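Local coordinates for SufC protein (Thermus thermophilus, PDB 2D2E) that binds and probably hydrolyses ATP as an atypical cytoplasmic ABC-type ATPase, most likely serving iron-sulfur cluster assembly with its Suf partners, at residues L4-L9 with K20-V25; A40-L45 with L197-Y202; V214-D219 with K237-L242. All blocks are in the same frame, centred on the assembly; numbering follows the deposited sequence.

Contact 1. Residues L4-L9 with K20-V25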
ATOM      1  N   LEU A   4       4.792   4.164  11.302  1.00 13.07           N
ATOM      2  CA  LEU A   4       4.057   5.032  10.417  1.00 11.43           C
ATOM      3  C   LEU A   4       2.808   5.395  11.217  1.00 11.42           C
ATOM      4  O   LEU A   4       2.061   4.494  11.619  1.00 11.37           O
ATOM      5  CB  LEU A   4       3.657   4.378   9.103  1.00 10.96           C
ATOM      6  CG  LEU A   4       2.768   5.210   8.179  1.00 10.97           C
ATOM      7  CD1 LEU A   4       3.499   6.471   7.744  1.00 13.27           C
ATOM      8  CD2 LEU A   4       2.351   4.396   6.971  1.00  9.98           C
ATOM      9  N   GLU A   5       2.565   6.667  11.486  1.00 11.70           N
ATOM     10  CA  GLU A   5       1.430   7.011  12.321  1.00 14.80           C
ATOM     11  C   GLU A   5       0.548   8.083  11.719  1.00 16.26           C
ATOM     12  O   GLU A   5       1.026   9.103  11.250  1.00 15.97           O
ATOM     13  CB  GLU A   5       1.912   7.475  13.715  1.00 14.47           C
ATOM     14  CG  GLU A   5       0.831   8.185  14.513  1.00 18.02           C
ATOM     15  CD  GLU A   5       1.221   8.517  15.962  1.00 22.85           C
ATOM     16  OE1 GLU A   5       2.400   8.866  16.204  1.00 19.62           O
ATOM     17  OE2 GLU A   5       0.342   8.427  16.844  1.00 20.57           O
ATOM     18  N   ILE A   6      -0.747   7.854  11.708  1.00 13.47           N
ATOM     19  CA  ILE A   6      -1.753   8.799  11.313  1.00 12.89           C
ATOM     20  C   ILE A   6      -2.276   9.284  12.634  1.00 12.61           C
ATOM     21  O   ILE A   6      -2.767   8.479  13.446  1.00 13.23           O
ATOM     22  CB  ILE A   6      -2.858   8.177  10.449  1.00 11.70           C
ATOM     23  CG1 ILE A   6      -2.265   7.616   9.156  1.00 17.12           C
ATOM     24  CG2 ILE A   6      -3.938   9.196  10.118  1.00 16.77           C
ATOM     25  CD1 ILE A   6      -1.879   6.155   9.229  1.00 23.75           C
ATOM     26  N   ARG A   7      -2.191  10.592  12.895  1.00 11.90           N
ATOM     27  CA  ARG A   7      -2.601  11.149  14.179  1.00 16.66           C
ATOM     28  C   ARG A   7      -3.665  12.245  14.083  1.00 15.14           C
ATOM     29  O   ARG A   7      -3.442  13.302  13.494  1.00 18.11           O
ATOM     30  CB  ARG A   7      -1.386  11.703  14.899  1.00 18.51           C
ATOM     31  CG  ARG A   7      -1.701  12.391  16.225  1.00 17.45           C
ATOM     32  CD  ARG A   7      -1.932  11.355  17.303  1.00 23.21           C
ATOM     33  NE  ARG A   7      -2.091  11.965  18.625  1.00 22.89           N
ATOM     34  CZ  ARG A   7      -3.261  12.096  19.250  1.00 28.58           C
ATOM     35  NH1 ARG A   7      -4.383  11.657  18.677  1.00 25.17           N
ATOM     36  NH2 ARG A   7      -3.311  12.668  20.450  1.00 21.41           N
ATOM     37  N   ASP A   8      -4.817  11.978  14.692  1.00 15.84           N
ATOM     38  CA  ASP A   8      -5.947  12.924  14.743  1.00 21.46           C
ATOM     39  C   ASP A   8      -6.192  13.582  13.394  1.00 21.88           C
ATOM     40  O   ASP A   8      -6.271  14.811  13.299  1.00 16.23           O
ATOM     41  CB  ASP A   8      -5.677  13.972  15.812  1.00 22.85           C
ATOM     42  CG  ASP A   8      -6.813  14.932  16.061  1.00 27.50           C
ATOM     43  OD1 ASP A   8      -7.978  14.484  16.118  1.00 26.60           O
ATOM     44  OD2 ASP A   8      -6.546  16.144  16.212  1.00 30.81           O
ATOM     45  N   LEU A   9      -6.316  12.757  12.358  1.00 18.96           N
ATOM     46  CA  LEU A   9      -6.487  13.279  11.016  1.00 20.28           C
ATOM     47  C   LEU A   9      -7.918  13.604  10.618  1.00 18.00           C
ATOM     48  O   LEU A   9      -8.795  12.755  10.704  1.00 18.89           O
ATOM     49  CB  LEU A   9      -5.896  12.288  10.002  1.00 15.98           C
ATOM     50  CG  LEU A   9      -5.835  12.777   8.561  1.00 19.85           C
ATOM     51  CD1 LEU A   9      -4.831  13.931   8.460  1.00 26.11           C
ATOM     52  CD2 LEU A   9      -5.406  11.639   7.649  1.00 19.60           C
ATOM     53  N   LYS A  20     -12.769  11.728   9.991  1.00 14.50           N
ATOM     54  CA  LYS A  20     -13.155  12.360  11.240  1.00 17.32           C
ATOM     55  C   LYS A  20     -12.345  11.952  12.448  1.00 16.15           C
ATOM     56  O   LYS A  20     -12.884  11.404  13.404  1.00 16.28           O
ATOM     57  CB  LYS A  20     -14.651  12.088  11.468  1.00 18.85           C
ATOM     58  CG  LYS A  20     -15.538  12.689  10.370  1.00 21.49           C
ATOM     59  CD  LYS A  20     -16.986  12.194  10.452  1.00 20.70           C
ATOM     60  CE  LYS A  20     -17.830  12.851   9.375  1.00 23.07           C
ATOM     61  NZ  LYS A  20     -19.187  12.227   9.284  1.00 27.60           N
ATOM     62  N   GLY A  21     -11.039  12.231  12.396  1.00 15.51           N
ATOM     63  CA  GLY A  21     -10.162  11.922  13.515  1.00 18.85           C
ATOM     64  C   GLY A  21      -9.586  10.520  13.468  1.00 16.08           C
ATOM     65  O   GLY A  21      -9.820   9.712  14.360  1.00 16.53           O
ATOM     66  N   VAL A  22      -8.833  10.255  12.409  1.00 16.30           N
ATOM     67  CA  VAL A  22      -8.212   8.955  12.190  1.00 13.39           C
ATOM     68  C   VAL A  22      -6.952   8.817  13.033  1.00 12.02           C
ATOM     69  O   VAL A  22      -6.094   9.689  13.006  1.00 16.58           O
ATOM     70  CB  VAL A  22      -7.816   8.786  10.709  1.00 15.36           C
ATOM     71  CG1 VAL A  22      -7.086   7.436  10.512  1.00 19.50           C
ATOM     72  CG2 VAL A  22      -9.058   8.815   9.822  1.00 16.72           C
ATOM     73  N   ASN A  23      -6.883   7.745  13.810  1.00 13.68           N
ATOM     74  CA  ASN A  23      -5.696   7.442  14.614  1.00 14.20           C
ATOM     75  C   ASN A  23      -5.342   6.011  14.242  1.00 16.05           C
ATOM     76  O   ASN A  23      -6.120   5.101  14.489  1.00 14.27           O
ATOM     77  CB  ASN A  23      -6.011   7.555  16.099  1.00 15.78           C
ATOM     78  CG  ASN A  23      -6.212   8.992  16.515  1.00 16.20           C
ATOM     79  OD1 ASN A  23      -5.307   9.812  16.373  1.00 19.25           O
ATOM     80  ND2 ASN A  23      -7.410   9.312  16.998  1.00 19.40           N
ATOM     81  N   LEU A  24      -4.172   5.823  13.631  1.00 16.42           N
ATOM     82  CA  LEU A  24      -3.762   4.502  13.172  1.00 14.03           C
ATOM     83  C   LEU A  24      -2.246   4.436  13.173  1.00 10.59           C
ATOM     84  O   LEU A  24      -1.604   5.228  12.505  1.00 12.62           O
ATOM     85  CB  LEU A  24      -4.300   4.277  11.742  1.00 12.30           C
ATOM     86  CG  LEU A  24      -4.378   2.837  11.196  1.00 12.09           C
ATOM     87  CD1 LEU A  24      -5.300   2.799   9.985  1.00 11.96           C
ATOM     88  CD2 LEU A  24      -3.002   2.331  10.814  1.00 14.86           C
ATOM     89  N   VAL A  25      -1.685   3.488  13.922  1.00 11.63           N
ATOM     90  CA  VAL A  25      -0.226   3.318  13.998  1.00 12.20           C
ATOM     91  C   VAL A  25       0.222   1.964  13.464  1.00  9.62           C
ATOM     92  O   VAL A  25      -0.316   0.941  13.879  1.00 12.33           O
ATOM     93  CB  VAL A  25       0.264   3.404  15.477  1.00 15.57           C
ATOM     94  CG1 VAL A  25       1.744   3.098  15.562  1.00 16.88           C
ATOM     95  CG2 VAL A  25       0.025   4.799  16.023  1.00 15.51           C
TER
HETATM   96  O   HOH W   1      -8.157  12.236  17.516  1.00 24.34           O
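A beta hairpin of strands 3-13 and 16-27, part of the antiparallel sheet of this ABC ATPase, brings Ile6 against Leu24 and Val22, and two G1 beta bulges interrupt the pairing. Ile6 and Leu24 form an antiparallel hydrogen-bonded pair, with Ile6 N to Leu24 O at 2.9 Å. On the buried face, the side chains of Ile6 and Val22 run side by side in the same direction; CG2 of Ile6, anti to its own backbone N, meets CG1 of Val22 at 3.6 Å, while CD1 of Ile6 leans on CB of Leu24 at 4.0 Å. Replacing Ile6 with an alanine would probably open a gap where its CG2 meets Val22 CG1 and its CD1 meets Leu24 CB. In one bulge Asp8 and Leu9 both face Val22; in the other Gly21 and Val22 both face Leu9, whose O accepts from both backbone N atoms. Asp8 OD1, which also takes a bond from Trp10 NE1, is linked by a water to Asn23 ND2. The amide oxygen of Asn23 spans the irregularity: Asp8 N gives Asn23 OD1 a 2.8 Å bond, and Arg7 NH1 reaches the same Asn23 OD1 at 3.1 Å from the opposite face of the amide plane.

Contact 2. Residues A40-L45 with L197-Y202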
ATOM      1  N   ALA A  40     -16.526   4.659   3.750  1.00 19.79           N
ATOM      2  CA  ALA A  40     -16.422   5.062   5.155  1.00 19.16           C
ATOM      3  C   ALA A  40     -15.059   5.666   5.491  1.00 16.89           C
ATOM      4  O   ALA A  40     -14.786   5.993   6.645  1.00 18.91           O
ATOM      5  CB  ALA A  40     -16.732   3.883   6.073  1.00 25.72           C
ATOM      6  N   GLY A  41     -14.209   5.812   4.472  1.00 14.86           N
ATOM      7  CA  GLY A  41     -12.929   6.462   4.675  1.00 17.13           C
ATOM      8  C   GLY A  41     -11.628   5.723   4.437  1.00 15.11           C
ATOM      9  O   GLY A  41     -10.593   6.355   4.243  1.00 14.30           O
ATOM     10  N   LYS A  42     -11.670   4.396   4.420  0.50 12.19           N
ATOM     11  CA  LYS A  42     -10.438   3.625   4.252  0.50 10.00           C
ATOM     12  C   LYS A  42      -9.652   3.954   2.989  0.50 12.02           C
ATOM     13  O   LYS A  42      -8.429   4.132   3.034  1.00 13.93           O
ATOM     14  CB  LYS A  42     -10.743   2.116   4.305  0.50 11.36           C
ATOM     15  CG  LYS A  42     -11.639   1.602   3.173  0.50 11.82           C
ATOM     16  CD  LYS A  42     -11.844   0.083   3.254  0.50 16.10           C
ATOM     17  CE  LYS A  42     -12.954  -0.393   2.301  0.50 17.02           C
ATOM     18  NZ  LYS A  42     -12.724   0.005   0.865  0.50 13.09           N
ATOM     19  N   SER A  43     -10.340   4.043   1.857  1.00 11.72           N
ATOM     20  CA  SER A  43      -9.658   4.328   0.610  1.00 10.67           C
ATOM     21  C   SER A  43      -9.281   5.795   0.492  1.00 11.75           C
ATOM     22  O   SER A  43      -8.270   6.105  -0.133  1.00 13.84           O
ATOM     23  CB  SER A  43     -10.485   3.863  -0.586  1.00 13.47           C
ATOM     24  OG  SER A  43     -10.531   2.442  -0.637  1.00 16.43           O
ATOM     25  N   THR A  44     -10.072   6.670   1.116  1.00 10.53           N
ATOM     26  CA  THR A  44      -9.749   8.087   1.118  1.00 12.91           C
ATOM     27  C   THR A  44      -8.447   8.266   1.915  1.00 16.03           C
ATOM     28  O   THR A  44      -7.572   9.061   1.529  1.00 13.17           O
ATOM     29  CB  THR A  44     -10.882   8.901   1.748  1.00 16.98           C
ATOM     30  OG1 THR A  44     -11.985   8.942   0.825  1.00 17.63           O
ATOM     31  CG2 THR A  44     -10.430  10.338   2.064  1.00 19.65           C
ATOM     32  N   LEU A  45      -8.306   7.510   3.007  1.00 12.99           N
ATOM     33  CA  LEU A  45      -7.075   7.594   3.800  1.00 10.61           C
ATOM     34  C   LEU A  45      -5.872   7.205   2.935  1.00 10.37           C
ATOM     35  O   LEU A  45      -4.818   7.854   2.980  1.00 12.00           O
ATOM     36  CB  LEU A  45      -7.141   6.677   5.032  1.00 11.76           C
ATOM     37  CG  LEU A  45      -5.832   6.632   5.846  1.00 10.46           C
ATOM     38  CD1 LEU A  45      -5.530   8.000   6.451  1.00 13.34           C
ATOM     39  CD2 LEU A  45      -5.957   5.609   6.974  1.00 11.99           C
ATOM     40  N   LEU A 197       0.384  -1.465   5.362  1.00  8.75           N
ATOM     41  CA  LEU A 197      -1.028  -1.344   5.718  1.00  7.84           C
ATOM     42  C   LEU A 197      -1.760  -1.812   4.459  1.00  8.97           C
ATOM     43  O   LEU A 197      -1.620  -1.204   3.399  1.00  8.87           O
ATOM     44  CB  LEU A 197      -1.389   0.120   6.021  1.00  9.41           C
ATOM     45  CG  LEU A 197      -2.867   0.359   6.399  1.00 11.30           C
ATOM     46  CD1 LEU A 197      -3.210  -0.367   7.698  1.00 14.08           C
ATOM     47  CD2 LEU A 197      -3.145   1.845   6.532  1.00 14.00           C
ATOM     48  N   VAL A 198      -2.538  -2.886   4.587  1.00  8.81           N
ATOM     49  CA  VAL A 198      -3.301  -3.428   3.468  1.00  8.05           C
ATOM     50  C   VAL A 198      -4.740  -2.972   3.696  1.00  9.55           C
ATOM     51  O   VAL A 198      -5.354  -3.290   4.741  1.00  9.88           O
ATOM     52  CB  VAL A 198      -3.218  -4.966   3.467  1.00  7.23           C
ATOM     53  CG1 VAL A 198      -4.059  -5.562   2.347  1.00  9.35           C
ATOM     54  CG2 VAL A 198      -1.768  -5.392   3.312  1.00 10.75           C
ATOM     55  N   ILE A 199      -5.259  -2.194   2.744  1.00  9.74           N
ATOM     56  CA  ILE A 199      -6.622  -1.665   2.830  1.00  8.25           C
ATOM     57  C   ILE A 199      -7.511  -2.581   2.008  1.00  8.70           C
ATOM     58  O   ILE A 199      -7.201  -2.891   0.862  1.00 10.24           O
ATOM     59  CB  ILE A 199      -6.663  -0.207   2.278  1.00  7.53           C
ATOM     60  CG1 ILE A 199      -5.706   0.644   3.113  1.00  7.32           C
ATOM     61  CG2 ILE A 199      -8.099   0.364   2.322  1.00  9.39           C
ATOM     62  CD1 ILE A 199      -5.507   2.058   2.560  1.00 13.23           C
ATOM     63  N   THR A 200      -8.620  -3.026   2.592  1.00  7.78           N
ATOM     64  CA  THR A 200      -9.476  -3.950   1.872  1.00  9.20           C
ATOM     65  C   THR A 200     -10.897  -3.909   2.434  1.00 14.39           C
ATOM     66  O   THR A 200     -11.111  -3.512   3.588  1.00 13.93           O
ATOM     67  CB  THR A 200      -8.884  -5.388   2.036  1.00 15.62           C
ATOM     68  OG1 THR A 200      -9.640  -6.334   1.283  1.00 14.16           O
ATOM     69  CG2 THR A 200      -8.912  -5.811   3.494  1.00 12.90           C
ATOM     70  N   HIS A 201     -11.869  -4.281   1.603  1.00 11.78           N
ATOM     71  CA  HIS A 201     -13.253  -4.358   2.059  1.00 11.64           C
ATOM     72  C   HIS A 201     -13.513  -5.799   2.488  1.00 10.15           C
ATOM     73  O   HIS A 201     -14.064  -6.058   3.560  1.00 12.07           O
ATOM     74  CB  HIS A 201     -14.225  -3.992   0.925  1.00 11.61           C
ATOM     75  CG  HIS A 201     -15.659  -4.085   1.340  1.00 13.17           C
ATOM     76  ND1 HIS A 201     -16.504  -5.080   0.900  1.00 25.11           N
ATOM     77  CD2 HIS A 201     -16.373  -3.344   2.224  1.00 12.16           C
ATOM     78  CE1 HIS A 201     -17.680  -4.949   1.491  1.00 18.01           C
ATOM     79  NE2 HIS A 201     -17.626  -3.904   2.299  1.00 25.85           N
ATOM     80  N   TYR A 202     -13.075  -6.745   1.662  1.00 10.63           N
ATOM     81  CA  TYR A 202     -13.240  -8.175   1.957  1.00 13.32           C
ATOM     82  C   TYR A 202     -12.091  -8.704   2.791  1.00 14.02           C
ATOM     83  O   TYR A 202     -10.952  -8.273   2.653  1.00 14.40           O
ATOM     84  CB  TYR A 202     -13.261  -9.007   0.669  1.00 14.22           C
ATOM     85  CG  TYR A 202     -14.465  -8.747  -0.185  1.00 13.60           C
ATOM     86  CD1 TYR A 202     -14.342  -8.084  -1.410  1.00 14.05           C
ATOM     87  CD2 TYR A 202     -15.728  -9.153   0.225  1.00 16.51           C
ATOM     88  CE1 TYR A 202     -15.451  -7.837  -2.208  1.00 17.73           C
ATOM     89  CE2 TYR A 202     -16.858  -8.901  -0.572  1.00 21.11           C
ATOM     90  CZ  TYR A 202     -16.704  -8.247  -1.784  1.00 26.47           C
ATOM     91  OH  TYR A 202     -17.802  -8.015  -2.582  1.00 29.35           O
TER
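The P-loop (Walker A) and the start of helix 42-50 rest here on strand 195-199, an inner strand of the mixed sheet, Lys42 lying over Ile199. The contact is chiefly apolar. CG2 of Ile199 sits under the base of the lysine chain, 3.7 Å from Lys42 CB, and the two side chains cross at a slant. In one of its two modelled conformers, Lys42 has CG between its backbone N and carbonyl carbon (chi1 64°), and the chain, extended as far as CE and then bent at chi4 (56°), runs toward Thr200 and His201. Carbonyl oxygens meet side-chain carbons: Lys42 O lies 3.6 Å from Ile199 CD1, and Thr200 O 3.7 Å from Lys42 CD. The polar ends bond outside the two segments, Lys42 NZ in that conformer to Asn38 OD1 and Thr170 OG1, Ser43 OG to Asp168 OD1. Gly41, Lys42, Ser43 and Thr44 bind ADP in a crystal structure of this protein, with Lys42 and Ser43 also at magnesium sites; neither ligand is bound to this chain. Within the segments, Leu45 N bonds to Gly41 O at 2.8 Å. Thr200 OG1 donates to Tyr202 O at 2.7 Å, in the carbonyl plane and on a lone pair.

Contact 3. Residues V214-D219 with K237-L242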
ATOM      1  N   VAL A 214      -5.651  -5.591  12.960  1.00 10.33           N
ATOM      2  CA  VAL A 214      -6.724  -5.194  12.061  1.00 10.97           C
ATOM      3  C   VAL A 214      -7.402  -3.944  12.619  1.00  9.22           C
ATOM      4  O   VAL A 214      -7.770  -3.913  13.801  1.00 12.82           O
ATOM      5  CB  VAL A 214      -7.786  -6.305  11.951  1.00 11.11           C
ATOM      6  CG1 VAL A 214      -8.981  -5.799  11.122  1.00 11.58           C
ATOM      7  CG2 VAL A 214      -7.161  -7.543  11.325  1.00 10.47           C
ATOM      8  N   HIS A 215      -7.537  -2.912  11.783  1.00  9.33           N
ATOM      9  CA  HIS A 215      -8.218  -1.654  12.158  1.00 10.52           C
ATOM     10  C   HIS A 215      -9.482  -1.612  11.308  1.00 10.96           C
ATOM     11  O   HIS A 215      -9.427  -1.954  10.132  1.00 10.95           O
ATOM     12  CB  HIS A 215      -7.366  -0.441  11.774  1.00 12.13           C
ATOM     13  CG  HIS A 215      -5.970  -0.487  12.302  1.00 12.75           C
ATOM     14  ND1 HIS A 215      -5.572   0.195  13.436  1.00 10.79           N
ATOM     15  CD2 HIS A 215      -4.873  -1.139  11.848  1.00 12.15           C
ATOM     16  CE1 HIS A 215      -4.289  -0.034  13.658  1.00 12.57           C
ATOM     17  NE2 HIS A 215      -3.840  -0.840  12.709  1.00 11.01           N
ATOM     18  N   VAL A 216     -10.615  -1.206  11.891  1.00 11.08           N
ATOM     19  CA  VAL A 216     -11.845  -1.124  11.100  1.00 11.29           C
ATOM     20  C   VAL A 216     -12.352   0.313  11.114  1.00 13.32           C
ATOM     21  O   VAL A 216     -12.526   0.919  12.189  1.00 12.92           O
ATOM     22  CB  VAL A 216     -12.959  -2.033  11.634  1.00 14.64           C
ATOM     23  CG1 VAL A 216     -14.139  -2.018  10.635  1.00 14.38           C
ATOM     24  CG2 VAL A 216     -12.449  -3.443  11.817  1.00 14.89           C
ATOM     25  N   MET A 217     -12.584   0.860   9.921  1.00 11.75           N
ATOM     26  CA  MET A 217     -13.041   2.238   9.796  1.00 12.42           C
ATOM     27  C   MET A 217     -14.493   2.399   9.385  1.00 18.90           C
ATOM     28  O   MET A 217     -14.928   1.847   8.373  1.00 18.91           O
ATOM     29  CB  MET A 217     -12.137   2.999   8.793  1.00 16.05           C
ATOM     30  CG  MET A 217     -12.436   4.501   8.672  1.00 20.06           C
ATOM     31  SD  MET A 217     -11.187   5.453   7.727  1.00 25.54           S
ATOM     32  CE  MET A 217      -9.732   4.777   8.306  1.00 27.64           C
ATOM     33  N   MET A 218     -15.240   3.147  10.193  1.00 13.36           N
ATOM     34  CA  MET A 218     -16.630   3.457   9.896  1.00 13.12           C
ATOM     35  C   MET A 218     -16.839   4.921  10.220  1.00 13.50           C
ATOM     36  O   MET A 218     -16.277   5.451  11.194  1.00 16.84           O
ATOM     37  CB  MET A 218     -17.570   2.623  10.745  1.00 16.76           C
ATOM     38  CG  MET A 218     -17.454   1.133  10.477  1.00 18.90           C
ATOM     39  SD  MET A 218     -18.662   0.292  11.506  1.00 25.22           S
ATOM     40  CE  MET A 218     -18.231  -1.356  11.225  1.00 24.99           C
ATOM     41  N   ASP A 219     -17.652   5.564   9.398  1.00 15.25           N
ATOM     42  CA  ASP A 219     -17.951   6.986   9.576  1.00 19.66           C
ATOM     43  C   ASP A 219     -16.683   7.829   9.748  1.00 20.90           C
ATOM     44  O   ASP A 219     -16.596   8.676  10.635  1.00 20.52           O
ATOM     45  CB  ASP A 219     -18.904   7.179  10.768  1.00 22.18           C
ATOM     46  CG  ASP A 219     -20.269   6.526  10.537  1.00 25.57           C
ATOM     47  OD1 ASP A 219     -20.869   6.758   9.469  1.00 33.40           O
ATOM     48  OD2 ASP A 219     -20.747   5.788  11.421  1.00 31.23           O
ATOM     49  N   LYS A 237     -19.997 -12.328   9.895  1.00 19.52           N
ATOM     50  CA  LYS A 237     -21.202 -11.589  10.269  1.00 19.66           C
ATOM     51  C   LYS A 237     -21.574 -10.337   9.511  1.00 21.71           C
ATOM     52  O   LYS A 237     -22.750  -9.960   9.499  1.00 22.11           O
ATOM     53  CB  LYS A 237     -21.151 -11.250  11.760  1.00 19.83           C
ATOM     54  CG  LYS A 237     -21.261 -12.477  12.648  1.00 22.81           C
ATOM     55  CD  LYS A 237     -21.049 -12.110  14.117  1.00 27.82           C
ATOM     56  CE  LYS A 237     -21.190 -13.324  15.020  1.00 33.67           C
ATOM     57  NZ  LYS A 237     -20.802 -12.985  16.420  1.00 32.68           N
ATOM     58  N   GLY A 238     -20.594  -9.673   8.907  1.00 20.09           N
ATOM     59  CA  GLY A 238     -20.891  -8.458   8.163  1.00 18.33           C
ATOM     60  C   GLY A 238     -20.598  -7.162   8.911  1.00 17.95           C
ATOM     61  O   GLY A 238     -20.480  -7.126  10.143  1.00 19.81           O
ATOM     62  N   TYR A 239     -20.487  -6.070   8.168  1.00 21.08           N
ATOM     63  CA  TYR A 239     -20.173  -4.802   8.812  1.00 20.20           C
ATOM     64  C   TYR A 239     -21.272  -4.274   9.731  1.00 21.77           C
ATOM     65  O   TYR A 239     -20.966  -3.638  10.742  1.00 19.41           O
ATOM     66  CB  TYR A 239     -19.804  -3.758   7.762  1.00 18.81           C
ATOM     67  CG  TYR A 239     -18.408  -3.974   7.201  1.00 17.09           C
ATOM     68  CD1 TYR A 239     -18.216  -4.546   5.947  1.00 16.81           C
ATOM     69  CD2 TYR A 239     -17.287  -3.592   7.936  1.00 17.87           C
ATOM     70  CE1 TYR A 239     -16.925  -4.727   5.426  1.00 17.19           C
ATOM     71  CE2 TYR A 239     -16.000  -3.765   7.438  1.00 14.61           C
ATOM     72  CZ  TYR A 239     -15.825  -4.333   6.179  1.00 14.96           C
ATOM     73  OH  TYR A 239     -14.553  -4.483   5.675  1.00 13.06           O
ATOM     74  N   GLU A 240     -22.537  -4.559   9.406  1.00 22.89           N
ATOM     75  CA  GLU A 240     -23.651  -4.086  10.230  1.00 26.98           C
ATOM     76  C   GLU A 240     -23.550  -4.639  11.635  1.00 25.45           C
ATOM     77  O   GLU A 240     -23.900  -3.964  12.602  1.00 25.56           O
ATOM     78  CB  GLU A 240     -24.994  -4.481   9.613  1.00 32.14           C
ATOM     79  CG  GLU A 240     -25.249  -3.815   8.273  1.00 42.37           C
ATOM     80  CD  GLU A 240     -25.243  -2.299   8.376  1.00 49.27           C
ATOM     81  OE1 GLU A 240     -24.922  -1.632   7.365  1.00 55.04           O
ATOM     82  OE2 GLU A 240     -25.570  -1.777   9.466  1.00 53.71           O
ATOM     83  N   TRP A 241     -23.078  -5.873  11.742  1.00 23.46           N
ATOM     84  CA  TRP A 241     -22.910  -6.502  13.042  1.00 24.60           C
ATOM     85  C   TRP A 241     -21.945  -5.689  13.894  1.00 26.39           C
ATOM     86  O   TRP A 241     -22.223  -5.389  15.056  1.00 26.73           O
ATOM     87  CB  TRP A 241     -22.369  -7.924  12.893  1.00 24.38           C
ATOM     88  CG  TRP A 241     -21.644  -8.399  14.116  1.00 21.96           C
ATOM     89  CD1 TRP A 241     -22.199  -8.778  15.304  1.00 28.19           C
ATOM     90  CD2 TRP A 241     -20.221  -8.455  14.303  1.00 23.89           C
ATOM     91  NE1 TRP A 241     -21.215  -9.065  16.221  1.00 26.07           N
ATOM     92  CE2 TRP A 241     -19.990  -8.875  15.631  1.00 27.81           C
ATOM     93  CE3 TRP A 241     -19.118  -8.192  13.473  1.00 28.84           C
ATOM     94  CZ2 TRP A 241     -18.703  -9.035  16.158  1.00 26.23           C
ATOM     95  CZ3 TRP A 241     -17.835  -8.350  13.992  1.00 24.42           C
ATOM     96  CH2 TRP A 241     -17.639  -8.771  15.327  1.00 32.10           C
ATOM     97  N   LEU A 242     -20.798  -5.336  13.316  1.00 23.80           N
ATOM     98  CA  LEU A 242     -19.804  -4.570  14.049  1.00 22.87           C
ATOM     99  C   LEU A 242     -20.275  -3.170  14.419  1.00 23.28           C
ATOM    100  O   LEU A 242     -19.975  -2.681  15.512  1.00 28.54           O
ATOM    101  CB  LEU A 242     -18.498  -4.483  13.251  1.00 23.97           C
ATOM    102  CG  LEU A 242     -17.348  -3.749  13.949  1.00 26.21           C
ATOM    103  CD1 LEU A 242     -16.942  -4.457  15.235  1.00 28.60           C
ATOM    104  CD2 LEU A 242     -16.166  -3.693  12.989  1.00 26.16           C
TER
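The ring of Tyr239 meets strand 213-218 with its edge: Val216 CG1 and Met218 CE both lie near the ring plane, the first 4.1 Å from Tyr239 CE2 and the second at the neighbouring CD2. Its ring also meets that of His201, the planes inclined at about 30°. The other flat group, the indole of Trp241, has Lys237 CD over one face, offset toward the rim, and Gly238 O at its edge in the plane; this arrangement belongs to the helix side alone.

Leu242 is the second anchor on that side. Its CD2 and CG1 of Val216 approach tip to tip at 3.5 Å, and the same CD2 is 3.6 Å from Met218 CE. The methionine reaches so far because its chain is extended beyond CG (chi2 -178°, chi3 -173°), carrying the terminal methyl across the leucine to CB and CG as well. Met218 CE also lies 3.6 Å from Tyr239 O, so it fills the angle between the tyrosine and leucine side chains at the start of helix 239-244. Gly238, with positive phi, separates this helix from helix 228-237 and is the N-cap of the second. Leu234 of the earlier helix touches Val216, Tyr239 and Leu242, adding to the same apolar cluster.

The phenol end behaves differently: Tyr239 OH is hydrogen-bonded to His201 O and Gly36 N, tying it to the P-loop region. Apolar side-chain packing, with one methyl against a carbonyl oxygen, thus joins the C-terminal helix to the sheet without any directional bond between the two segments. The fit is one of shape, while the ring they grip has its polar end satisfied by partners beside the nucleotide site.

Overall arrangement
Along the chain the three contacts follow in series: the hairpin of contact 1 closes before contact 2 opens, and contact 2 closes before contact 3. The centres of the first and second contacts lie about 13 Å apart, those of the second and third about 11 Å, and those of the first and third about 17 Å. Leu45 on helix 42-50 packs against Leu9, Val22 and Leu24, so the P-loop helix lies between the antiparallel sheet and the mixed sheet. Strands 195-199 and 213-218 both belong to that mixed sheet, with strand 31-35 between them. Met217 packs against Gly41 and Lys42, bringing contact 3's strand to the P-loop as well. Both sheets and the C-terminal helix thus converge around the nucleotide site.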